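Local structure of ornithine cyclodeaminase (Methanocaldococcus jannaschii, 3MGJ) at residues F22-E36 and K50-I64. The protein probably converts ornithine to proline with release of ammonia, using NAD; this chain is its N-terminal domain. Sequence-based numbering, arbitrary orientation.
Sequences FDKILDMGGDYKVLE and KILVIGRDERHVDEI
A histidine of one helix holds the C-terminal end of another: His60 NE2 donates to the backbone O of Met28 at 2.8 Å. The oxygen lies in the plane of the imidazole, but the bond is bent (141° at the hydrogen) and reaches the carbonyl tilted from its plane. A chi1 of -176°, which turns CG of His60 away from the backbone N, carries the ring toward the end of helix 17-27, where Gly29, at positive phi, closes a Schellman motif. One face of the imidazole carries the Arg56 guanidinium, and a weak bond from His60 ND1 to Glu63 OE1 may also restrain the ring. Asp57 N-caps helix 58-74, its OD1 accepting from His60 N.

Nearby, the selenomethionine Met28 runs past Ile64 in the opposite direction; Met28 SE lies 4.0 Å from Ile64 CG1, while Ile25 CD1 lies 4.0 Å from Val53 CG2. Phe22 CE1 approaches Ile51 CD1, and one face of the Phe22 ring lies against a face of the Tyr32 ring.

Between the strands, paired backbone bonds join Asp31 to Ile54 and Lys33 to Leu52. The register then slips at a classic beta bulge: Leu35 N donates to Lys50 O at 2.7 Å, Glu36 N only weakly. Alongside, Lys50 NZ forms a salt bridge to Glu36 OE1 at 3.1 Å, coming from above the carboxylate plane. Hairpin 31-38/47-55, an edge and an inner strand with both helices on the Ile51 and Val53 face, belongs to a ferredoxin-like beta-alpha-beta-beta-alpha-beta fold.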
ATOM      1  N   PHE A  22     -10.633   4.726  -3.751  1.00 30.01           N
ATOM      2  CA  PHE A  22     -10.888   4.042  -5.009  1.00 29.90           C
ATOM      3  C   PHE A  22     -12.365   4.012  -5.355  1.00 34.35           C
ATOM      4  O   PHE A  22     -12.777   4.274  -6.487  1.00 33.34           O
ATOM      5  CB  PHE A  22     -10.394   2.602  -4.910  1.00 34.91           C
ATOM      6  CG  PHE A  22      -8.923   2.487  -4.676  1.00 35.73           C
ATOM      7  CD1 PHE A  22      -8.087   3.567  -4.906  1.00 34.53           C
ATOM      8  CD2 PHE A  22      -8.369   1.302  -4.238  1.00 35.78           C
ATOM      9  CE1 PHE A  22      -6.731   3.463  -4.700  1.00 33.02           C
ATOM     10  CE2 PHE A  22      -7.015   1.194  -4.031  1.00 35.20           C
ATOM     11  CZ  PHE A  22      -6.192   2.275  -4.262  1.00 34.00           C
ATOM     12  N   ASP A  23     -13.165   3.661  -4.364  1.00 37.59           N
ATOM     13  CA  ASP A  23     -14.596   3.557  -4.555  1.00 37.94           C
ATOM     14  C   ASP A  23     -15.194   4.872  -4.977  1.00 35.64           C
ATOM     15  O   ASP A  23     -16.049   4.913  -5.852  1.00 37.79           O
ATOM     16  CB  ASP A  23     -15.263   3.059  -3.277  1.00 43.24           C
ATOM     17  CG  ASP A  23     -15.363   1.546  -3.230  1.00 47.71           C
ATOM     18  OD1 ASP A  23     -15.248   0.913  -4.308  1.00 46.26           O
ATOM     19  OD2 ASP A  23     -15.574   1.000  -2.123  1.00 49.81           O
ATOM     20  N   LYS A  24     -14.736   5.946  -4.350  1.00 33.15           N
ATOM     21  CA  LYS A  24     -15.290   7.253  -4.617  1.00 34.17           C
ATOM     22  C   LYS A  24     -14.957   7.702  -6.028  1.00 35.28           C
ATOM     23  O   LYS A  24     -15.850   8.051  -6.790  1.00 39.43           O
ATOM     24  CB  LYS A  24     -14.814   8.263  -3.582  1.00 34.19           C
ATOM     25  CG  LYS A  24     -15.720   9.475  -3.472  1.00 40.24           C
ATOM     26  CD  LYS A  24     -17.090   9.159  -2.871  1.00 40.77           C
ATOM     27  CE  LYS A  24     -18.173  10.034  -3.467  1.00 46.72           C
ATOM     28  NZ  LYS A  24     -19.251  10.365  -2.488  1.00 55.88           N
ATOM     29  N   ILE A  25     -13.677   7.675  -6.378  1.00 33.68           N
ATOM     30  CA  ILE A  25     -13.258   7.875  -7.759  1.00 35.60           C
ATOM     31  C   ILE A  25     -14.109   7.066  -8.766  1.00 36.50           C
ATOM     32  O   ILE A  25     -14.721   7.648  -9.667  1.00 36.20           O
ATOM     33  CB  ILE A  25     -11.760   7.561  -7.938  1.00 32.92           C
ATOM     34  CG1 ILE A  25     -10.946   8.208  -6.813  1.00 31.80           C
ATOM     35  CG2 ILE A  25     -11.274   8.031  -9.294  1.00 32.30           C
ATOM     36  CD1 ILE A  25      -9.456   7.929  -6.886  1.00 28.46           C
ATOM     37  N   LEU A  26     -14.171   5.743  -8.607  1.00 34.49           N
ATOM     38  CA  LEU A  26     -14.988   4.916  -9.512  1.00 34.73           C
ATOM     39  C   LEU A  26     -16.463   5.326  -9.537  1.00 40.93           C
ATOM     40  O   LEU A  26     -16.993   5.625 -10.610  1.00 45.20           O
ATOM     41  CB  LEU A  26     -14.834   3.417  -9.235  1.00 33.92           C
ATOM     42  CG  LEU A  26     -13.418   2.842  -9.428  1.00 32.81           C
ATOM     43  CD1 LEU A  26     -13.266   1.479  -8.786  1.00 36.57           C
ATOM     44  CD2 LEU A  26     -13.027   2.772 -10.875  1.00 33.11           C
ATOM     45  N   ASP A  27     -17.124   5.364  -8.378  1.00 39.28           N
ATOM     46  CA  ASP A  27     -18.476   5.941  -8.304  1.00 41.26           C
ATOM     47  C   ASP A  27     -18.656   7.210  -9.168  1.00 42.12           C
ATOM     48  O   ASP A  27     -19.660   7.359  -9.857  1.00 42.78           O
ATOM     49  CB  ASP A  27     -18.857   6.295  -6.862  1.00 41.60           C
ATOM     50  CG  ASP A  27     -19.201   5.080  -6.011  1.00 47.07           C
ATOM     51  OD1 ASP A  27     -19.296   3.938  -6.548  1.00 46.94           O
ATOM     52  OD2 ASP A  27     -19.376   5.294  -4.783  1.00 44.89           O
HETATM   53  N   MSE A  28     -17.702   8.135  -9.120  1.00 39.59           N
HETATM   54  CA  MSE A  28     -17.886   9.393  -9.822  1.00 39.98           C
HETATM   55  C   MSE A  28     -17.483   9.343 -11.290  1.00 42.75           C
HETATM   56  O   MSE A  28     -17.542  10.351 -11.982  1.00 41.62           O
HETATM   57  CB  MSE A  28     -17.135  10.509  -9.128  1.00 38.45           C
HETATM   58  CG  MSE A  28     -17.458  10.644  -7.665  1.00 40.78           C
HETATM   59 SE   MSE A  28     -16.759  12.326  -6.945  0.79 50.93          SE
HETATM   60  CE  MSE A  28     -15.725  11.523  -5.543  1.00 40.82           C
ATOM     61  N   GLY A  29     -17.071   8.176 -11.768  1.00 41.56           N
ATOM     62  CA  GLY A  29     -16.775   8.025 -13.179  1.00 39.95           C
ATOM     63  C   GLY A  29     -15.328   8.229 -13.562  1.00 38.68           C
ATOM     64  O   GLY A  29     -15.005   8.316 -14.742  1.00 41.52           O
ATOM     65  N   GLY A  30     -14.446   8.305 -12.575  1.00 36.32           N
ATOM     66  CA  GLY A  30     -13.028   8.355 -12.862  1.00 32.47           C
ATOM     67  C   GLY A  30     -12.343   7.009 -12.765  1.00 36.49           C
ATOM     68  O   GLY A  30     -12.942   5.990 -12.432  1.00 36.34           O
ATOM     69  N   ASP A  31     -11.062   6.997 -13.089  1.00 39.67           N
ATOM     70  CA  ASP A  31     -10.232   5.828 -12.825  1.00 39.20           C
ATOM     71  C   ASP A  31      -9.004   6.309 -12.087  1.00 36.07           C
ATOM     72  O   ASP A  31      -8.696   7.490 -12.102  1.00 34.51           O
ATOM     73  CB  ASP A  31      -9.818   5.104 -14.110  1.00 38.63           C
ATOM     74  CG  ASP A  31      -9.801   3.591 -13.944  1.00 44.27           C
ATOM     75  OD1 ASP A  31      -9.049   3.074 -13.090  1.00 47.64           O
ATOM     76  OD2 ASP A  31     -10.559   2.906 -14.661  1.00 51.76           O
ATOM     77  N   TYR A  32      -8.311   5.389 -11.434  1.00 34.22           N
ATOM     78  CA  TYR A  32      -7.121   5.725 -10.691  1.00 31.86           C
ATOM     79  C   TYR A  32      -6.054   4.704 -11.019  1.00 32.26           C
ATOM     80  O   TYR A  32      -6.334   3.613 -11.520  1.00 32.68           O
ATOM     81  CB  TYR A  32      -7.407   5.646  -9.195  1.00 32.70           C
ATOM     82  CG  TYR A  32      -7.778   4.233  -8.787  1.00 36.35           C
ATOM     83  CD1 TYR A  32      -6.796   3.300  -8.422  1.00 31.73           C
ATOM     84  CD2 TYR A  32      -9.104   3.812  -8.813  1.00 36.16           C
ATOM     85  CE1 TYR A  32      -7.131   2.019  -8.072  1.00 32.45           C
ATOM     86  CE2 TYR A  32      -9.443   2.517  -8.461  1.00 36.96           C
ATOM     87  CZ  TYR A  32      -8.457   1.636  -8.093  1.00 36.01           C
ATOM     88  OH  TYR A  32      -8.816   0.363  -7.747  1.00 53.15           O
ATOM     89  N   LYS A  33      -4.826   5.064 -10.693  1.00 32.24           N
ATOM     90  CA  LYS A  33      -3.716   4.150 -10.772  1.00 30.40           C
ATOM     91  C   LYS A  33      -2.765   4.508  -9.658  1.00 30.02           C
ATOM     92  O   LYS A  33      -2.345   5.652  -9.539  1.00 29.13           O
ATOM     93  CB  LYS A  33      -3.024   4.294 -12.105  1.00 28.45           C
ATOM     94  CG  LYS A  33      -1.672   3.661 -12.153  1.00 34.43           C
ATOM     95  CD  LYS A  33      -1.655   2.426 -13.029  1.00 37.76           C
ATOM     96  CE  LYS A  33      -0.232   2.022 -13.299  1.00 36.58           C
ATOM     97  NZ  LYS A  33      -0.134   0.593 -13.626  1.00 40.11           N
ATOM     98  N   VAL A  34      -2.440   3.530  -8.828  1.00 28.95           N
ATOM     99  CA  VAL A  34      -1.470   3.743  -7.774  1.00 30.27           C
ATOM    100  C   VAL A  34      -0.067   3.782  -8.375  1.00 30.51           C
ATOM    101  O   VAL A  34       0.358   2.837  -9.024  1.00 33.85           O
ATOM    102  CB  VAL A  34      -1.576   2.641  -6.719  1.00 30.76           C
ATOM    103  CG1 VAL A  34      -0.703   2.963  -5.519  1.00 28.47           C
ATOM    104  CG2 VAL A  34      -3.025   2.477  -6.310  1.00 28.90           C
ATOM    105  N   LEU A  35       0.639   4.885  -8.158  1.00 29.14           N
ATOM    106  CA  LEU A  35       1.934   5.129  -8.779  1.00 29.70           C
ATOM    107  C   LEU A  35       3.071   4.701  -7.900  1.00 31.53           C
ATOM    108  O   LEU A  35       3.995   4.038  -8.349  1.00 37.68           O
ATOM    109  CB  LEU A  35       2.110   6.615  -9.088  1.00 30.51           C
ATOM    110  CG  LEU A  35       1.284   7.198 -10.233  1.00 30.94           C
ATOM    111  CD1 LEU A  35       1.620   8.652 -10.389  1.00 32.36           C
ATOM    112  CD2 LEU A  35       1.527   6.449 -11.520  1.00 29.74           C
ATOM    113  N   GLU A  36       3.013   5.121  -6.646  1.00 32.23           N
ATOM    114  CA  GLU A  36       4.037   4.788  -5.667  1.00 34.54           C
ATOM    115  C   GLU A  36       3.418   4.362  -4.347  1.00 32.22           C
ATOM    116  O   GLU A  36       2.286   4.699  -4.033  1.00 30.73           O
ATOM    117  CB  GLU A  36       4.974   5.978  -5.441  1.00 36.67           C
ATOM    118  CG  GLU A  36       5.599   6.466  -6.726  1.00 38.66           C
ATOM    119  CD  GLU A  36       6.725   7.445  -6.507  1.00 45.02           C
ATOM    120  OE1 GLU A  36       7.027   7.779  -5.335  1.00 49.44           O
ATOM    121  OE2 GLU A  36       7.314   7.872  -7.522  1.00 45.34           O
ATOM    122  N   LYS A  50       1.101   7.523  -3.645  1.00 28.19           N
ATOM    123  CA  LYS A  50       0.758   8.434  -4.725  1.00 26.89           C
ATOM    124  C   LYS A  50      -0.210   7.750  -5.691  1.00 26.35           C
ATOM    125  O   LYS A  50       0.032   6.659  -6.169  1.00 28.34           O
ATOM    126  CB  LYS A  50       1.993   8.905  -5.475  1.00 28.77           C
ATOM    127  CG  LYS A  50       2.943   9.725  -4.682  1.00 30.18           C
ATOM    128  CD  LYS A  50       4.023  10.243  -5.597  1.00 35.26           C
ATOM    129  CE  LYS A  50       4.928  11.237  -4.889  1.00 40.30           C
ATOM    130  NZ  LYS A  50       6.229  10.655  -4.486  1.00 47.73           N
ATOM    131  N   ILE A  51      -1.316   8.416  -5.964  1.00 26.10           N
ATOM    132  CA  ILE A  51      -2.358   7.893  -6.807  1.00 25.66           C
ATOM    133  C   ILE A  51      -2.662   8.942  -7.846  1.00 28.61           C
ATOM    134  O   ILE A  51      -2.841  10.111  -7.516  1.00 27.63           O
ATOM    135  CB  ILE A  51      -3.634   7.680  -6.000  1.00 23.60           C
ATOM    136  CG1 ILE A  51      -3.385   6.659  -4.898  1.00 24.68           C
ATOM    137  CG2 ILE A  51      -4.777   7.291  -6.901  1.00 25.42           C
ATOM    138  CD1 ILE A  51      -4.343   6.766  -3.763  1.00 23.45           C
ATOM    139  N   LEU A  52      -2.700   8.504  -9.099  1.00 28.42           N
ATOM    140  CA  LEU A  52      -3.132   9.311 -10.224  1.00 28.22           C
ATOM    141  C   LEU A  52      -4.636   9.158 -10.405  1.00 30.29           C
ATOM    142  O   LEU A  52      -5.152   8.046 -10.423  1.00 31.04           O
ATOM    143  CB  LEU A  52      -2.425   8.811 -11.465  1.00 30.41           C
ATOM    144  CG  LEU A  52      -2.456   9.573 -12.775  1.00 32.70           C
ATOM    145  CD1 LEU A  52      -1.519  10.754 -12.700  1.00 30.75           C
ATOM    146  CD2 LEU A  52      -2.020   8.602 -13.857  1.00 32.06           C
ATOM    147  N   VAL A  53      -5.334  10.283 -10.523  1.00 31.80           N
ATOM    148  CA  VAL A  53      -6.784  10.305 -10.669  1.00 29.88           C
ATOM    149  C   VAL A  53      -7.098  10.758 -12.069  1.00 30.65           C
ATOM    150  O   VAL A  53      -6.530  11.718 -12.546  1.00 33.03           O
ATOM    151  CB  VAL A  53      -7.428  11.290  -9.679  1.00 29.22           C
ATOM    152  CG1 VAL A  53      -8.928  11.336  -9.874  1.00 30.99           C
ATOM    153  CG2 VAL A  53      -7.108  10.888  -8.271  1.00 30.14           C
ATOM    154  N   ILE A  54      -7.994  10.065 -12.739  1.00 32.06           N
ATOM    155  CA  ILE A  54      -8.269  10.352 -14.133  1.00 32.63           C
ATOM    156  C   ILE A  54      -9.768  10.536 -14.362  1.00 36.49           C
ATOM    157  O   ILE A  54     -10.582   9.692 -13.998  1.00 37.33           O
ATOM    158  CB  ILE A  54      -7.786   9.203 -15.018  1.00 35.65           C
ATOM    159  CG1 ILE A  54      -6.406   8.722 -14.568  1.00 34.50           C
ATOM    160  CG2 ILE A  54      -7.778   9.628 -16.448  1.00 40.39           C
ATOM    161  CD1 ILE A  54      -5.956   7.455 -15.239  1.00 34.70           C
ATOM    162  N   GLY A  55     -10.137  11.650 -14.971  1.00 38.89           N
ATOM    163  CA  GLY A  55     -11.526  11.904 -15.280  1.00 40.26           C
ATOM    164  C   GLY A  55     -11.658  12.376 -16.706  1.00 44.18           C
ATOM    165  O   GLY A  55     -10.676  12.475 -17.436  1.00 42.42           O
ATOM    166  N   ARG A  56     -12.884  12.682 -17.097  1.00 47.17           N
ATOM    167  CA  ARG A  56     -13.179  13.065 -18.466  1.00 42.97           C
ATOM    168  C   ARG A  56     -12.670  14.464 -18.798  1.00 48.39           C
ATOM    169  O   ARG A  56     -12.419  14.776 -19.964  1.00 50.85           O
ATOM    170  CB  ARG A  56     -14.678  13.017 -18.669  1.00 44.22           C
ATOM    171  CG  ARG A  56     -15.432  13.832 -17.658  1.00 42.55           C
ATOM    172  CD  ARG A  56     -16.859  13.890 -18.058  1.00 42.26           C
ATOM    173  NE  ARG A  56     -17.654  14.630 -17.099  1.00 44.25           N
ATOM    174  CZ  ARG A  56     -18.323  14.058 -16.111  1.00 44.43           C
ATOM    175  NH1 ARG A  56     -18.281  12.741 -15.963  1.00 42.15           N
ATOM    176  NH2 ARG A  56     -19.024  14.807 -15.270  1.00 48.34           N
ATOM    177  N   ASP A  57     -12.534  15.305 -17.776  1.00 42.09           N
ATOM    178  CA  ASP A  57     -12.040  16.653 -17.979  1.00 40.46           C
ATOM    179  C   ASP A  57     -11.663  17.309 -16.654  1.00 42.29           C
ATOM    180  O   ASP A  57     -11.967  16.793 -15.588  1.00 43.23           O
ATOM    181  CB  ASP A  57     -13.047  17.494 -18.780  1.00 47.16           C
ATOM    182  CG  ASP A  57     -14.457  17.475 -18.187  1.00 53.32           C
ATOM    183  OD1 ASP A  57     -14.599  17.385 -16.944  1.00 53.55           O
ATOM    184  OD2 ASP A  57     -15.430  17.572 -18.973  1.00 54.39           O
ATOM    185  N   GLU A  58     -10.975  18.439 -16.712  1.00 43.56           N
ATOM    186  CA  GLU A  58     -10.475  19.030 -15.484  1.00 43.70           C
ATOM    187  C   GLU A  58     -11.579  19.432 -14.515  1.00 43.88           C
ATOM    188  O   GLU A  58     -11.493  19.175 -13.332  1.00 46.59           O
ATOM    189  CB  GLU A  58      -9.590  20.219 -15.793  1.00 44.45           C
ATOM    190  CG  GLU A  58      -8.887  20.775 -14.583  1.00 48.51           C
ATOM    191  CD  GLU A  58      -8.126  22.020 -14.935  1.00 53.74           C
ATOM    192  OE1 GLU A  58      -8.005  22.258 -16.162  1.00 50.77           O
ATOM    193  OE2 GLU A  58      -7.673  22.749 -14.011  1.00 52.93           O
ATOM    194  N   ARG A  59     -12.621  20.067 -15.017  1.00 48.92           N
ATOM    195  CA  ARG A  59     -13.747  20.422 -14.173  1.00 49.93           C
ATOM    196  C   ARG A  59     -14.112  19.241 -13.281  1.00 46.78           C
ATOM    197  O   ARG A  59     -14.103  19.330 -12.055  1.00 43.98           O
ATOM    198  CB  ARG A  59     -14.939  20.793 -15.051  1.00 53.85           C
ATOM    199  CG  ARG A  59     -16.098  21.397 -14.288  1.00 65.51           C
ATOM    200  CD  ARG A  59     -17.061  22.101 -15.240  1.00 76.04           C
ATOM    201  NE  ARG A  59     -16.359  23.007 -16.150  1.00 83.19           N
ATOM    202  CZ  ARG A  59     -16.499  24.332 -16.156  1.00 84.88           C
ATOM    203  NH1 ARG A  59     -17.330  24.924 -15.306  1.00 88.59           N
ATOM    204  NH2 ARG A  59     -15.808  25.063 -17.022  1.00 78.15           N
ATOM    205  N   HIS A  60     -14.414  18.126 -13.925  1.00 42.96           N
ATOM    206  CA  HIS A  60     -14.908  16.950 -13.248  1.00 41.16           C
ATOM    207  C   HIS A  60     -13.881  16.300 -12.311  1.00 43.36           C
ATOM    208  O   HIS A  60     -14.202  15.924 -11.181  1.00 42.65           O
ATOM    209  CB  HIS A  60     -15.389  15.952 -14.288  1.00 41.29           C
ATOM    210  CG  HIS A  60     -16.015  14.735 -13.698  1.00 41.81           C
ATOM    211  ND1 HIS A  60     -17.214  14.770 -13.021  1.00 42.42           N
ATOM    212  CD2 HIS A  60     -15.610  13.445 -13.676  1.00 38.92           C
ATOM    213  CE1 HIS A  60     -17.515  13.557 -12.606  1.00 40.45           C
ATOM    214  NE2 HIS A  60     -16.559  12.734 -12.994  1.00 36.38           N
ATOM    215  N   VAL A  61     -12.646  16.157 -12.780  1.00 41.43           N
ATOM    216  CA  VAL A  61     -11.585  15.649 -11.928  1.00 37.94           C
ATOM    217  C   VAL A  61     -11.424  16.513 -10.677  1.00 39.49           C
ATOM    218  O   VAL A  61     -11.138  16.012  -9.591  1.00 39.03           O
ATOM    219  CB  VAL A  61     -10.254  15.584 -12.681  1.00 38.84           C
ATOM    220  CG1 VAL A  61      -9.101  15.322 -11.715  1.00 33.56           C
ATOM    221  CG2 VAL A  61     -10.318  14.526 -13.761  1.00 35.58           C
ATOM    222  N   ASP A  62     -11.618  17.817 -10.834  1.00 42.38           N
ATOM    223  CA  ASP A  62     -11.533  18.740  -9.709  1.00 42.28           C
ATOM    224  C   ASP A  62     -12.624  18.448  -8.692  1.00 43.26           C
ATOM    225  O   ASP A  62     -12.431  18.594  -7.487  1.00 43.05           O
ATOM    226  CB  ASP A  62     -11.643  20.178 -10.194  1.00 47.15           C
ATOM    227  CG  ASP A  62     -10.457  20.601 -11.035  1.00 52.59           C
ATOM    228  OD1 ASP A  62      -9.303  20.361 -10.620  1.00 53.90           O
ATOM    229  OD2 ASP A  62     -10.682  21.186 -12.114  1.00 55.73           O
ATOM    230  N   GLU A  63     -13.776  18.039  -9.193  1.00 41.98           N
ATOM    231  CA  GLU A  63     -14.863  17.622  -8.345  1.00 38.88           C
ATOM    232  C   GLU A  63     -14.446  16.439  -7.515  1.00 38.85           C
ATOM    233  O   GLU A  63     -14.735  16.372  -6.328  1.00 41.58           O
ATOM    234  CB  GLU A  63     -16.024  17.193  -9.214  1.00 44.27           C
ATOM    235  CG  GLU A  63     -17.080  18.225  -9.388  1.00 46.99           C
ATOM    236  CD  GLU A  63     -18.291  17.629 -10.025  1.00 56.92           C
ATOM    237  OE1 GLU A  63     -18.112  16.738 -10.885  1.00 53.11           O
ATOM    238  OE2 GLU A  63     -19.415  18.033  -9.653  1.00 67.61           O
ATOM    239  N   ILE A  64     -13.782  15.487  -8.161  1.00 38.79           N
ATOM    240  CA  ILE A  64     -13.359  14.263  -7.509  1.00 36.92           C
ATOM    241  C   ILE A  64     -12.319  14.590  -6.479  1.00 34.90           C
ATOM    242  O   ILE A  64     -12.450  14.255  -5.321  1.00 37.72           O
ATOM    243  CB  ILE A  64     -12.776  13.263  -8.518  1.00 36.11           C
ATOM    244  CG1 ILE A  64     -13.839  12.882  -9.553  1.00 35.96           C
ATOM    245  CG2 ILE A  64     -12.276  12.033  -7.803  1.00 35.50           C
ATOM    246  CD1 ILE A  64     -13.365  11.951 -10.633  1.00 34.27           C
TER